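Local coordinates for TolA protein (Vibrio cholerae, PDB 4G7X) that probably acts as the periplasm-spanning link of the Tol-Pal cell-envelope system, its C-terminal domain serving as a docking site for partner proteins, at residues 86-91 and 112-117; 75-80 and 130-135; 42-47 and 122-127; 57-62 and 107-112. All coordinates share one frame; numbering follows the deposited sequence.

Interaction 1 of 4, residues 86-91 and 112-117; sequences GALLGS and VNSFPL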
loop_
_atom_site.group_PDB
_atom_site.type_symbol
_atom_site.label_atom_id
_atom_site.label_comp_id
_atom_site.label_asym_id
_atom_site.label_seq_id
_atom_site.Cartn_x
_atom_site.Cartn_y
_atom_site.Cartn_z
ATOM N N GLY B 86 -13.606 1.908 5.417
ATOM C CA GLY B 86 -12.311 1.342 5.787
ATOM C C GLY B 86 -11.174 2.113 5.149
ATOM O O GLY B 86 -11.283 3.311 4.906
ATOM N N ALA B 87 -10.075 1.417 4.881
ATOM C CA ALA B 87 -8.901 2.037 4.282
ATOM C C ALA B 87 -8.200 1.068 3.343
ATOM O O ALA B 87 -8.243 -0.143 3.548
ATOM C CB ALA B 87 -7.941 2.514 5.361
ATOM N N LEU B 88 -7.572 1.613 2.307
ATOM C CA LEU B 88 -6.740 0.813 1.415
ATOM C C LEU B 88 -5.288 1.218 1.574
ATOM O O LEU B 88 -4.982 2.290 2.109
ATOM C CB LEU B 88 -7.174 0.980 -0.041
ATOM C CG LEU B 88 -8.623 0.638 -0.411
ATOM C CD1 LEU B 88 -8.781 0.707 -1.920
ATOM C CD2 LEU B 88 -9.094 -0.712 0.111
ATOM N N LEU B 89 -4.394 0.350 1.110
ATOM C CA LEU B 89 -2.967 0.629 1.119
ATOM C C LEU B 89 -2.624 1.832 0.241
ATOM O O LEU B 89 -3.044 1.906 -0.920
ATOM C CB LEU B 89 -2.187 -0.603 0.646
ATOM C CG LEU B 89 -0.663 -0.478 0.602
ATOM C CD1 LEU B 89 -0.080 -0.379 2.006
ATOM C CD2 LEU B 89 -0.078 -1.659 -0.157
ATOM N N GLY B 90 -1.881 2.775 0.818
ATOM C CA GLY B 90 -1.296 3.887 0.075
ATOM C C GLY B 90 0.154 3.595 -0.259
ATOM O O GLY B 90 0.553 3.615 -1.424
ATOM N N SER B 91 0.955 3.338 0.770
ATOM C CA SER B 91 2.335 2.901 0.564
ATOM C C SER B 91 2.830 1.994 1.680
ATOM O O SER B 91 2.332 2.051 2.804
ATOM C CB SER B 91 3.278 4.095 0.398
ATOM O OG SER B 91 3.334 4.864 1.584
ATOM N N VAL B 112 -4.138 -7.771 0.918
ATOM C CA VAL B 112 -5.186 -7.428 1.880
ATOM C C VAL B 112 -6.282 -6.658 1.141
ATOM O O VAL B 112 -6.001 -5.680 0.440
ATOM C CB VAL B 112 -4.625 -6.603 3.061
ATOM C CG1 VAL B 112 -5.750 -6.106 3.960
ATOM C CG2 VAL B 112 -3.640 -7.437 3.867
ATOM N N ASN B 113 -7.527 -7.114 1.279
ATOM C CA ASN B 113 -8.657 -6.471 0.608
ATOM C C ASN B 113 -8.924 -5.054 1.105
ATOM O O ASN B 113 -9.104 -4.138 0.308
ATOM C CB ASN B 113 -9.923 -7.324 0.728
ATOM C CG ASN B 113 -9.902 -8.543 -0.178
ATOM O OD1 ASN B 113 -9.192 -8.584 -1.189
ATOM N ND2 ASN B 113 -10.691 -9.549 0.182
ATOM N N SER B 114 -8.943 -4.896 2.428
ATOM C CA SER B 114 -9.233 -3.625 3.087
ATOM C C SER B 114 -8.726 -3.661 4.526
ATOM O O SER B 114 -8.629 -4.731 5.126
ATOM C CB SER B 114 -10.740 -3.353 3.074
ATOM O OG SER B 114 -11.050 -2.150 3.751
ATOM N N PHE B 115 -8.394 -2.490 5.068
ATOM C CA PHE B 115 -7.980 -2.365 6.460
ATOM C C PHE B 115 -9.086 -1.602 7.177
ATOM O O PHE B 115 -9.440 -0.507 6.750
ATOM C CB PHE B 115 -6.670 -1.578 6.554
ATOM C CG PHE B 115 -5.502 -2.242 5.873
ATOM C CD1 PHE B 115 -4.609 -3.014 6.609
ATOM C CD2 PHE B 115 -5.279 -2.084 4.505
ATOM C CE1 PHE B 115 -3.524 -3.626 5.996
ATOM C CE2 PHE B 115 -4.197 -2.694 3.888
ATOM C CZ PHE B 115 -3.317 -3.461 4.635
ATOM N N PRO B 116 -9.638 -2.172 8.265
ATOM C CA PRO B 116 -10.745 -1.498 8.950
ATOM C C PRO B 116 -10.333 -0.205 9.656
ATOM O O PRO B 116 -9.184 -0.068 10.084
ATOM C CB PRO B 116 -11.211 -2.535 9.981
ATOM C CG PRO B 116 -10.666 -3.846 9.510
ATOM C CD PRO B 116 -9.371 -3.505 8.834
ATOM N N LEU B 117 -11.276 0.728 9.752
ATOM C CA LEU B 117 -11.110 1.962 10.521
ATOM C C LEU B 117 -12.300 2.155 11.457
ATOM O O LEU B 117 -13.406 1.706 11.148
ATOM C CB LEU B 117 -11.006 3.176 9.596
ATOM C CG LEU B 117 -9.748 3.384 8.752
ATOM C CD1 LEU B 117 -9.976 4.561 7.817
ATOM C CD2 LEU B 117 -8.516 3.622 9.610
#
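Ala87 lies at the apolar centre: its CB meets Leu117 CD1 at 3.8 Å and, more distantly, CB of Phe115, the residue that faces it across the two strands. With CG anti to the carbonyl carbon (chi1 -63°), the Phe115 ring is sent along strand 86-91, its edge at Ala87 O and its CE2 4.4 Å from Leu89 CB. Val112 CG1 covers one face of the ring from 3.6 Å above the plane, displaced toward the rim. Ala87 and Phe115 form an antiparallel hydrogen-bonded pair, by which the short strand 115-116 closes one border of the domain's antiparallel sheet next to strand 86-95. Behind them, Tyr55 of helix 38-62 meets the Phe115 ring edge-to-face. The two bonds of the pair differ in quality. Phe115 N reaches Ala87 O at 2.8 Å with a nearly straight N-H...O angle of 171°, whereas Ala87 N to Phe115 O, equally short, is bent to 130°. At the periphery Leu88 CD2 touches Asn113 O at 3.4 Å, and Leu117 CD1 rests on Gly86 O. At the far end of segment 86-91, Ser91 pairs antiparallel with a strand of another protein's chain, which carries the sheet across that interface.

Interaction 2 of 4, residues 75-80 and 130-135; sequences RVNLKL and NINLTV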
loop_
_atom_site.group_PDB
_atom_site.type_symbol
_atom_site.label_atom_id
_atom_site.label_comp_id
_atom_site.label_asym_id
_atom_site.label_seq_id
_atom_site.Cartn_x
_atom_site.Cartn_y
_atom_site.Cartn_z
ATOM N N ARG B 75 9.865 -5.508 9.798
ATOM C CA ARG B 75 9.246 -4.302 10.323
ATOM C C ARG B 75 8.915 -3.386 9.162
ATOM O O ARG B 75 9.768 -3.097 8.320
ATOM C CB ARG B 75 10.160 -3.589 11.326
ATOM C CG ARG B 75 10.409 -4.362 12.615
ATOM C CD ARG B 75 10.885 -3.468 13.758
ATOM N NE ARG B 75 11.958 -2.548 13.372
ATOM C CZ ARG B 75 11.806 -1.234 13.198
ATOM N NH1 ARG B 75 10.619 -0.658 13.371
ATOM N NH2 ARG B 75 12.847 -0.491 12.843
ATOM N N VAL B 76 7.666 -2.938 9.127
ATOM C CA VAL B 76 7.171 -2.109 8.033
ATOM C C VAL B 76 6.444 -0.872 8.544
ATOM O O VAL B 76 6.018 -0.811 9.696
ATOM C CB VAL B 76 6.228 -2.898 7.091
ATOM C CG1 VAL B 76 6.963 -4.062 6.437
ATOM C CG2 VAL B 76 4.982 -3.371 7.829
ATOM N N ASN B 77 6.325 0.120 7.673
ATOM C CA ASN B 77 5.415 1.221 7.903
ATOM C C ASN B 77 4.334 1.168 6.839
ATOM O O ASN B 77 4.631 0.995 5.650
ATOM C CB ASN B 77 6.155 2.554 7.850
ATOM C CG ASN B 77 5.211 3.738 7.844
ATOM O OD1 ASN B 77 4.849 4.246 6.782
ATOM N ND2 ASN B 77 4.780 4.162 9.024
ATOM N N LEU B 78 3.085 1.287 7.284
ATOM C CA LEU B 78 1.931 1.384 6.399
ATOM C C LEU B 78 1.422 2.810 6.362
ATOM O O LEU B 78 1.216 3.431 7.407
ATOM C CB LEU B 78 0.787 0.501 6.896
ATOM C CG LEU B 78 0.765 -0.994 6.602
ATOM C CD1 LEU B 78 1.935 -1.678 7.282
ATOM C CD2 LEU B 78 -0.558 -1.576 7.070
ATOM N N LYS B 79 1.217 3.322 5.155
ATOM C CA LYS B 79 0.440 4.536 4.973
ATOM C C LYS B 79 -0.861 4.120 4.304
ATOM O O LYS B 79 -0.851 3.486 3.246
ATOM C CB LYS B 79 1.219 5.610 4.215
ATOM C CG LYS B 79 2.342 6.165 5.083
ATOM C CD LYS B 79 3.182 7.234 4.418
ATOM C CE LYS B 79 4.080 7.906 5.447
ATOM N NZ LYS B 79 5.082 6.982 6.052
ATOM N N LEU B 80 -1.971 4.430 4.967
ATOM C CA LEU B 80 -3.289 3.960 4.558
ATOM C C LEU B 80 -4.138 5.128 4.113
ATOM O O LEU B 80 -4.027 6.223 4.662
ATOM C CB LEU B 80 -3.979 3.227 5.714
ATOM C CG LEU B 80 -3.310 1.964 6.263
ATOM C CD1 LEU B 80 -4.123 1.426 7.426
ATOM C CD2 LEU B 80 -3.156 0.905 5.178
ATOM N N ASN B 130 -0.801 6.104 9.391
ATOM C CA ASN B 130 0.660 6.095 9.328
ATOM C C ASN B 130 1.182 5.258 10.487
ATOM O O ASN B 130 1.484 5.784 11.560
ATOM C CB ASN B 130 1.200 7.533 9.382
ATOM C CG ASN B 130 2.711 7.616 9.215
ATOM O OD1 ASN B 130 3.384 6.631 8.907
ATOM N ND2 ASN B 130 3.250 8.813 9.412
ATOM N N ILE B 131 1.276 3.949 10.262
ATOM C CA ILE B 131 1.447 2.997 11.362
ATOM C C ILE B 131 2.602 2.016 11.141
ATOM O O ILE B 131 2.745 1.435 10.062
ATOM C CB ILE B 131 0.115 2.252 11.654
ATOM C CG1 ILE B 131 0.217 1.403 12.924
ATOM C CG2 ILE B 131 -0.345 1.431 10.449
ATOM C CD1 ILE B 131 -1.114 0.903 13.447
ATOM N N ASN B 132 3.425 1.849 12.173
ATOM C CA ASN B 132 4.505 0.872 12.161
ATOM C C ASN B 132 4.027 -0.470 12.685
ATOM O O ASN B 132 3.394 -0.543 13.742
ATOM C CB ASN B 132 5.689 1.356 12.997
ATOM C CG ASN B 132 6.315 2.622 12.452
ATOM O OD1 ASN B 132 6.318 2.863 11.242
ATOM N ND2 ASN B 132 6.856 3.444 13.347
ATOM N N LEU B 133 4.316 -1.529 11.933
ATOM C CA LEU B 133 3.912 -2.883 12.303
ATOM C C LEU B 133 5.088 -3.847 12.221
ATOM O O LEU B 133 6.016 -3.645 11.440
ATOM C CB LEU B 133 2.784 -3.386 11.392
ATOM C CG LEU B 133 1.486 -2.578 11.260
ATOM C CD1 LEU B 133 0.578 -3.231 10.232
ATOM C CD2 LEU B 133 0.765 -2.418 12.591
ATOM N N THR B 134 5.038 -4.891 13.042
ATOM C CA THR B 134 6.011 -5.968 12.968
ATOM C C THR B 134 5.318 -7.242 12.497
ATOM O O THR B 134 4.367 -7.717 13.128
ATOM C CB THR B 134 6.709 -6.190 14.326
ATOM O OG1 THR B 134 7.384 -4.986 14.707
ATOM C CG2 THR B 134 7.724 -7.325 14.244
ATOM N N VAL B 135 5.789 -7.759 11.367
ATOM C CA VAL B 135 5.216 -8.940 10.754
ATOM C C VAL B 135 6.122 -10.138 10.989
ATOM O O VAL B 135 7.329 -10.070 10.762
ATOM C CB VAL B 135 5.008 -8.740 9.241
ATOM C CG1 VAL B 135 4.417 -9.992 8.615
ATOM C CG2 VAL B 135 4.113 -7.535 8.985
HETATM O O HOH W 1 6.389 8.196 8.232
#
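Strands 75-80 and 130-135 run antiparallel, and four backbone hydrogen bonds tie Val76 to Leu133 and Leu78 to Ile131. All are close to straight; Leu78 N to Ile131 O, at 2.8 Å and 176°, is representative. Between these pairs, Asn77 and Asn132 make a non-hydrogen-bonded pair, where CA-H...O contacts fill in, such as Asn132 CA to Val76 O at 3.3 Å.

Side-chain hydrogen bonds occupy the face of Asn77, Lys79, Asn130 and Asn132. Asn77 holds CG anti to its backbone N (chi1 170°), which swings the amide across to strand 130-135. There ND2 spends both N-H groups, on Asn130 OD1 (2.8 Å) and on Asn132 OD1 (3.0 Å). It meets the Asn130 oxygen almost end-on, but stands above the carbonyl plane of Asn132, 36° out of it. Asn77 OD1 in turn accepts from Lys79 NZ at 2.8 Å, so the Asn77 amide is held at both ends and its rotation fixed. Lys79 NZ also donates to a water and, weakly, to Asn130 OD1.

Apolar contacts belong to the other face. Leu78 and Leu133 cross at about a right angle, their CD1 methyls 3.6 Å apart; Leu78 CB meets Ile131 CG2 at 3.8 Å, and Leu133 packs on Tyr55 and Ile59 of helix 38-62. The result is a two-faced antiparallel sheet, polar on one side and helix-covered on the other, as expected of an alpha/beta sandwich.

Interaction 3 of 4, residues 42-47 and 122-127; sequences QFVTSE and PDVVEK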
loop_
_atom_site.group_PDB
_atom_site.type_symbol
_atom_site.label_atom_id
_atom_site.label_comp_id
_atom_site.label_asym_id
_atom_site.label_seq_id
_atom_site.Cartn_x
_atom_site.Cartn_y
_atom_site.Cartn_z
ATOM N N GLN B 42 -5.313 8.103 26.266
ATOM C CA GLN B 42 -5.372 6.689 26.641
ATOM C C GLN B 42 -6.209 5.882 25.654
ATOM O O GLN B 42 -5.815 4.788 25.249
ATOM C CB GLN B 42 -5.921 6.523 28.060
ATOM C CG GLN B 42 -4.971 7.050 29.122
ATOM C CD GLN B 42 -5.427 6.771 30.538
ATOM O OE1 GLN B 42 -6.563 6.355 30.780
ATOM N NE2 GLN B 42 -4.529 7.000 31.491
ATOM N N PHE B 43 -7.354 6.434 25.266
ATOM C CA PHE B 43 -8.236 5.774 24.310
ATOM C C PHE B 43 -7.555 5.606 22.954
ATOM O O PHE B 43 -7.606 4.528 22.363
ATOM C CB PHE B 43 -9.557 6.530 24.170
ATOM C CG PHE B 43 -10.480 5.952 23.133
ATOM C CD1 PHE B 43 -11.207 4.795 23.393
ATOM C CD2 PHE B 43 -10.622 6.567 21.892
ATOM C CE1 PHE B 43 -12.061 4.260 22.436
ATOM C CE2 PHE B 43 -11.472 6.038 20.932
ATOM C CZ PHE B 43 -12.193 4.886 21.206
ATOM N N VAL B 44 -6.908 6.665 22.477
ATOM C CA VAL B 44 -6.207 6.621 21.190
ATOM C C VAL B 44 -5.084 5.582 21.216
ATOM O O VAL B 44 -4.967 4.773 20.302
ATOM C CB VAL B 44 -5.688 8.017 20.768
ATOM C CG1 VAL B 44 -4.838 7.927 19.507
ATOM C CG2 VAL B 44 -6.852 8.974 20.546
ATOM N N THR B 45 -4.284 5.584 22.278
ATOM C CA THR B 45 -3.194 4.620 22.418
ATOM C C THR B 45 -3.730 3.181 22.403
ATOM O O THR B 45 -3.179 2.310 21.722
ATOM C CB THR B 45 -2.364 4.911 23.685
ATOM O OG1 THR B 45 -1.809 6.229 23.584
ATOM C CG2 THR B 45 -1.224 3.908 23.856
ATOM N N SER B 46 -4.822 2.948 23.129
ATOM C CA SER B 46 -5.466 1.636 23.171
ATOM C C SER B 46 -5.961 1.203 21.790
ATOM O O SER B 46 -5.728 0.068 21.372
ATOM C CB SER B 46 -6.623 1.639 24.176
ATOM O OG SER B 46 -7.197 0.347 24.312
ATOM N N GLU B 47 -6.631 2.117 21.091
ATOM C CA GLU B 47 -7.190 1.834 19.769
ATOM C C GLU B 47 -6.127 1.573 18.705
ATOM O O GLU B 47 -6.316 0.714 17.840
ATOM C CB GLU B 47 -8.140 2.952 19.334
ATOM C CG GLU B 47 -9.472 2.928 20.066
ATOM C CD GLU B 47 -10.316 1.720 19.704
ATOM O OE1 GLU B 47 -10.217 0.695 20.405
ATOM O OE2 GLU B 47 -11.061 1.788 18.704
ATOM N N PRO B 122 -11.787 10.539 14.326
ATOM C CA PRO B 122 -10.772 11.096 13.424
ATOM C C PRO B 122 -9.356 11.137 14.002
ATOM O O PRO B 122 -8.390 10.968 13.255
ATOM C CB PRO B 122 -11.284 12.515 13.137
ATOM C CG PRO B 122 -12.188 12.837 14.276
ATOM C CD PRO B 122 -12.822 11.536 14.664
ATOM N N ASP B 123 -9.232 11.352 15.311
ATOM C CA ASP B 123 -7.914 11.385 15.953
ATOM C C ASP B 123 -7.223 10.019 15.916
ATOM O O ASP B 123 -6.004 9.941 15.746
ATOM C CB ASP B 123 -7.982 11.959 17.382
ATOM C CG ASP B 123 -8.997 11.247 18.275
ATOM O OD1 ASP B 123 -9.763 10.383 17.801
ATOM O OD2 ASP B 123 -9.026 11.570 19.482
ATOM N N VAL B 124 -8.011 8.955 16.056
ATOM C CA VAL B 124 -7.508 7.585 15.937
ATOM C C VAL B 124 -7.116 7.286 14.487
ATOM O O VAL B 124 -6.051 6.715 14.231
ATOM C CB VAL B 124 -8.544 6.552 16.446
ATOM C CG1 VAL B 124 -8.058 5.128 16.215
ATOM C CG2 VAL B 124 -8.843 6.774 17.924
ATOM N N VAL B 125 -7.967 7.694 13.545
ATOM C CA VAL B 125 -7.700 7.501 12.115
ATOM C C VAL B 125 -6.368 8.143 11.706
ATOM O O VAL B 125 -5.604 7.551 10.942
ATOM C CB VAL B 125 -8.877 7.994 11.237
ATOM C CG1 VAL B 125 -8.529 7.937 9.755
ATOM C CG2 VAL B 125 -10.118 7.159 11.510
ATOM N N GLU B 126 -6.082 9.335 12.227
ATOM C CA GLU B 126 -4.810 10.015 11.958
ATOM C C GLU B 126 -3.578 9.168 12.285
ATOM O O GLU B 126 -2.605 9.171 11.530
ATOM C CB GLU B 126 -4.746 11.364 12.687
ATOM C CG GLU B 126 -5.627 12.441 12.069
ATOM C CD GLU B 126 -5.252 12.750 10.630
ATOM O OE1 GLU B 126 -4.135 13.257 10.403
ATOM O OE2 GLU B 126 -6.078 12.488 9.727
ATOM N N LYS B 127 -3.625 8.445 13.401
ATOM C CA LYS B 127 -2.531 7.557 13.790
ATOM C C LYS B 127 -2.527 6.266 12.970
ATOM O O LYS B 127 -1.462 5.760 12.609
ATOM C CB LYS B 127 -2.583 7.245 15.289
ATOM C CG LYS B 127 -2.328 8.442 16.193
ATOM C CD LYS B 127 -0.933 9.014 15.991
ATOM C CE LYS B 127 -0.660 10.165 16.949
ATOM N NZ LYS B 127 0.719 10.707 16.784
#
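Val44 and Val124 make the well-packed part of this contact, meeting through their CG2 methyls at 4.0 Å. Each valine has CG1 anti to its backbone N (chi1 174° and 175°), which leaves CG2 on the nitrogen side and turned to the partner helix. Val124 also packs beside Phe43 and Glu47: its CG1 lies 3.8 Å from Glu47 CB, and its CG2 lies 4.1 Å from Phe43 CE2, approaching the ring obliquely. The ring is held from within its own helix, since Glu47 CG sits 3.5 Å above one face, toward the rim. The carboxylate of Glu47 bends away to a salt bridge with Arg50, so its aliphatic part serves the packing. Asp123 adds a close but non-bonding touch, its carboxylate OD2 3.5 Å from Val44 CG2; the salt-bridge partner of that oxygen is Arg40.

The Lys127 border is looser, with CG of that residue 4.2 Å from Val44 CG1.

The segment axes approach to 9.6 Å and cross at -45°; the contact is small because few side chains meet, with 225 Å² buried in all. Helix 122-128, which links strand 115-116 to strand 130-135, thus leans on the early turns of the long helix 38-62, with Pro118 and Gln121 of the preceding loop completing the packing round Val124, Phe43 and Glu47.

Interaction 4 of 4, residues 57-62 and 107-112; sequences QLIRQN and RAVAQV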
loop_
_atom_site.group_PDB
_atom_site.type_symbol
_atom_site.label_atom_id
_atom_site.label_comp_id
_atom_site.label_asym_id
_atom_site.label_seq_id
_atom_site.Cartn_x
_atom_site.Cartn_y
_atom_site.Cartn_z
ATOM N N GLN B 57 -2.672 -9.225 11.792
ATOM C CA GLN B 57 -3.362 -10.486 11.517
ATOM C C GLN B 57 -3.791 -10.596 10.053
ATOM O O GLN B 57 -3.638 -11.652 9.437
ATOM C CB GLN B 57 -4.557 -10.672 12.466
ATOM C CG GLN B 57 -5.499 -11.826 12.126
ATOM C CD GLN B 57 -4.883 -13.204 12.312
ATOM O OE1 GLN B 57 -3.897 -13.374 13.030
ATOM N NE2 GLN B 57 -5.475 -14.201 11.667
ATOM N N LEU B 58 -4.312 -9.505 9.494
ATOM C CA LEU B 58 -4.706 -9.497 8.083
ATOM C C LEU B 58 -3.520 -9.796 7.169
ATOM O O LEU B 58 -3.651 -10.542 6.197
ATOM C CB LEU B 58 -5.363 -8.169 7.695
ATOM C CG LEU B 58 -6.791 -7.950 8.209
ATOM C CD1 LEU B 58 -7.215 -6.505 8.000
ATOM C CD2 LEU B 58 -7.770 -8.908 7.545
ATOM N N ILE B 59 -2.366 -9.221 7.496
ATOM C CA ILE B 59 -1.145 -9.456 6.725
ATOM C C ILE B 59 -0.683 -10.904 6.894
ATOM O O ILE B 59 -0.368 -11.579 5.911
ATOM C CB ILE B 59 -0.031 -8.462 7.118
ATOM C CG1 ILE B 59 -0.470 -7.033 6.778
ATOM C CG2 ILE B 59 1.282 -8.807 6.419
ATOM C CD1 ILE B 59 0.311 -5.955 7.494
ATOM N N ARG B 60 -0.677 -11.384 8.137
ATOM C CA ARG B 60 -0.264 -12.757 8.440
ATOM C C ARG B 60 -1.110 -13.811 7.721
ATOM O O ARG B 60 -0.577 -14.817 7.247
ATOM C CB ARG B 60 -0.269 -13.006 9.954
ATOM C CG ARG B 60 0.962 -12.474 10.671
ATOM C CD ARG B 60 1.056 -12.984 12.104
ATOM N NE ARG B 60 0.186 -12.243 13.017
ATOM C CZ ARG B 60 -0.967 -12.697 13.503
ATOM N NH1 ARG B 60 -1.681 -11.941 14.323
ATOM N NH2 ARG B 60 -1.407 -13.908 13.176
ATOM N N GLN B 61 -2.415 -13.572 7.629
ATOM C CA GLN B 61 -3.334 -14.479 6.928
ATOM C C GLN B 61 -2.997 -14.666 5.448
ATOM O O GLN B 61 -3.278 -15.717 4.873
ATOM C CB GLN B 61 -4.776 -13.990 7.062
ATOM C CG GLN B 61 -5.419 -14.314 8.399
ATOM C CD GLN B 61 -6.872 -13.884 8.471
ATOM O OE1 GLN B 61 -7.698 -14.562 9.084
ATOM N NE2 GLN B 61 -7.194 -12.757 7.840
ATOM N N ASN B 62 -2.403 -13.642 4.841
ATOM C CA ASN B 62 -2.058 -13.670 3.422
ATOM C C ASN B 62 -0.623 -14.116 3.172
ATOM O O ASN B 62 -0.236 -14.388 2.035
ATOM C CB ASN B 62 -2.291 -12.293 2.797
ATOM C CG ASN B 62 -3.758 -11.915 2.747
ATOM O OD1 ASN B 62 -4.156 -10.865 3.248
ATOM N ND2 ASN B 62 -4.573 -12.772 2.141
ATOM N N ARG B 107 4.081 -8.699 -0.737
ATOM C CA ARG B 107 2.984 -9.324 -1.465
ATOM C C ARG B 107 1.759 -9.521 -0.569
ATOM O O ARG B 107 0.632 -9.255 -0.993
ATOM C CB ARG B 107 3.413 -10.650 -2.095
ATOM C CG ARG B 107 2.231 -11.494 -2.545
ATOM C CD ARG B 107 2.536 -12.331 -3.775
ATOM N NE ARG B 107 2.903 -11.526 -4.940
ATOM C CZ ARG B 107 2.511 -11.804 -6.182
ATOM N NH1 ARG B 107 2.895 -11.042 -7.196
ATOM N NH2 ARG B 107 1.719 -12.843 -6.408
ATOM N N ALA B 108 1.986 -9.974 0.665
ATOM C CA ALA B 108 0.900 -10.199 1.626
ATOM C C ALA B 108 0.109 -8.917 1.900
ATOM O O ALA B 108 -1.124 -8.933 1.915
ATOM C CB ALA B 108 1.440 -10.795 2.920
ATOM N N VAL B 109 0.821 -7.804 2.074
ATOM C CA VAL B 109 0.183 -6.502 2.275
ATOM C C VAL B 109 -0.605 -6.110 1.021
ATOM O O VAL B 109 -1.734 -5.631 1.124
ATOM C CB VAL B 109 1.207 -5.407 2.669
ATOM C CG1 VAL B 109 0.572 -4.024 2.698
ATOM C CG2 VAL B 109 1.830 -5.708 4.026
ATOM N N ALA B 110 -0.021 -6.352 -0.155
ATOM C CA ALA B 110 -0.690 -6.045 -1.423
ATOM C C ALA B 110 -1.950 -6.881 -1.648
ATOM O O ALA B 110 -2.785 -6.538 -2.488
ATOM C CB ALA B 110 0.278 -6.225 -2.585
ATOM N N GLN B 111 -2.088 -7.969 -0.893
ATOM C CA GLN B 111 -3.216 -8.886 -1.051
ATOM C C GLN B 111 -4.341 -8.677 -0.033
ATOM O O GLN B 111 -5.379 -9.331 -0.117
ATOM C CB GLN B 111 -2.733 -10.337 -1.019
ATOM C CG GLN B 111 -2.112 -10.811 -2.325
ATOM C CD GLN B 111 -1.484 -12.189 -2.204
ATOM O OE1 GLN B 111 -0.979 -12.560 -1.144
ATOM N NE2 GLN B 111 -1.517 -12.954 -3.285
ATOM N N VAL B 112 -4.138 -7.771 0.918
ATOM C CA VAL B 112 -5.186 -7.428 1.880
ATOM C C VAL B 112 -6.282 -6.658 1.141
ATOM O O VAL B 112 -6.001 -5.680 0.440
ATOM C CB VAL B 112 -4.625 -6.603 3.061
ATOM C CG1 VAL B 112 -5.750 -6.106 3.960
ATOM C CG2 VAL B 112 -3.640 -7.437 3.867
HETATM O O HOH W 2 1.041 -13.623 -0.225
#
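Asn62 and Gln111 meet beside a water that donates a hydrogen bond to the backbone O of Asn62, 2.7 Å away. A second bond from this water, to Gln111 OE1, is doubtful because the distance is shorter than usual. Asn62 O and Gln111 OE1 themselves stand 3.7 Å apart. The Gln111 chain is extended beyond CG (chi2 173°), which brings OE1 beside Asn62 O.

Inward from this edge the contact becomes apolar. Ala108 CB sits against Ile59 O at 3.6 Å and also near Asn62, whose C is 3.9 Å away; such a small side chain lets the two backbones come close, with Asn62 CA and Ala108 CA 4.9 Å apart. Here the last turns of helices 38-62 and 99-110 meet; the two helices cover the same face of the antiparallel sheet, an alpha/beta layering in which Ile59 is wedged between helix 99-110 and Leu133 and Val135 of strand 130-135. Ile59 runs alongside Val109, pointing the same way, and its CD1 lies 3.8 Å from Val109 CG2.

Where helix 99-110 gives way to a turn, Val112 directs CG2 toward helix 38-62, 4.3 Å from Leu58 CB and equally far from Ile59 CG1. At the end of helix 99-110, Ala110 O accepts a hydrogen bond from a basic side chain of another protein, placing this corner of the domain at the interface.

Interactions 1 and 2 belong to one antiparallel sheet, whose strands lie in the order 115-116, 86-95, 74-83, 130-135; their centres are about 12 Å apart, and Phe115 packs on Leu78 and Leu80 between them. Interactions 3 and 4 both use helix 38-62, near its start and its end, with centres about 23 Å apart on opposite sides of the chain's centre. Interaction 4 shares Val112 with interaction 1 and reaches interaction 2 through Ile59 and Leu133. Along the chain, interaction 1 is nested within the loops closed by interactions 2 and 3, and interaction 4 within that of interaction 3. The long helix thus binds sequence-distant parts into one domain, while interactions 1 and 4 adjoin the partner protein.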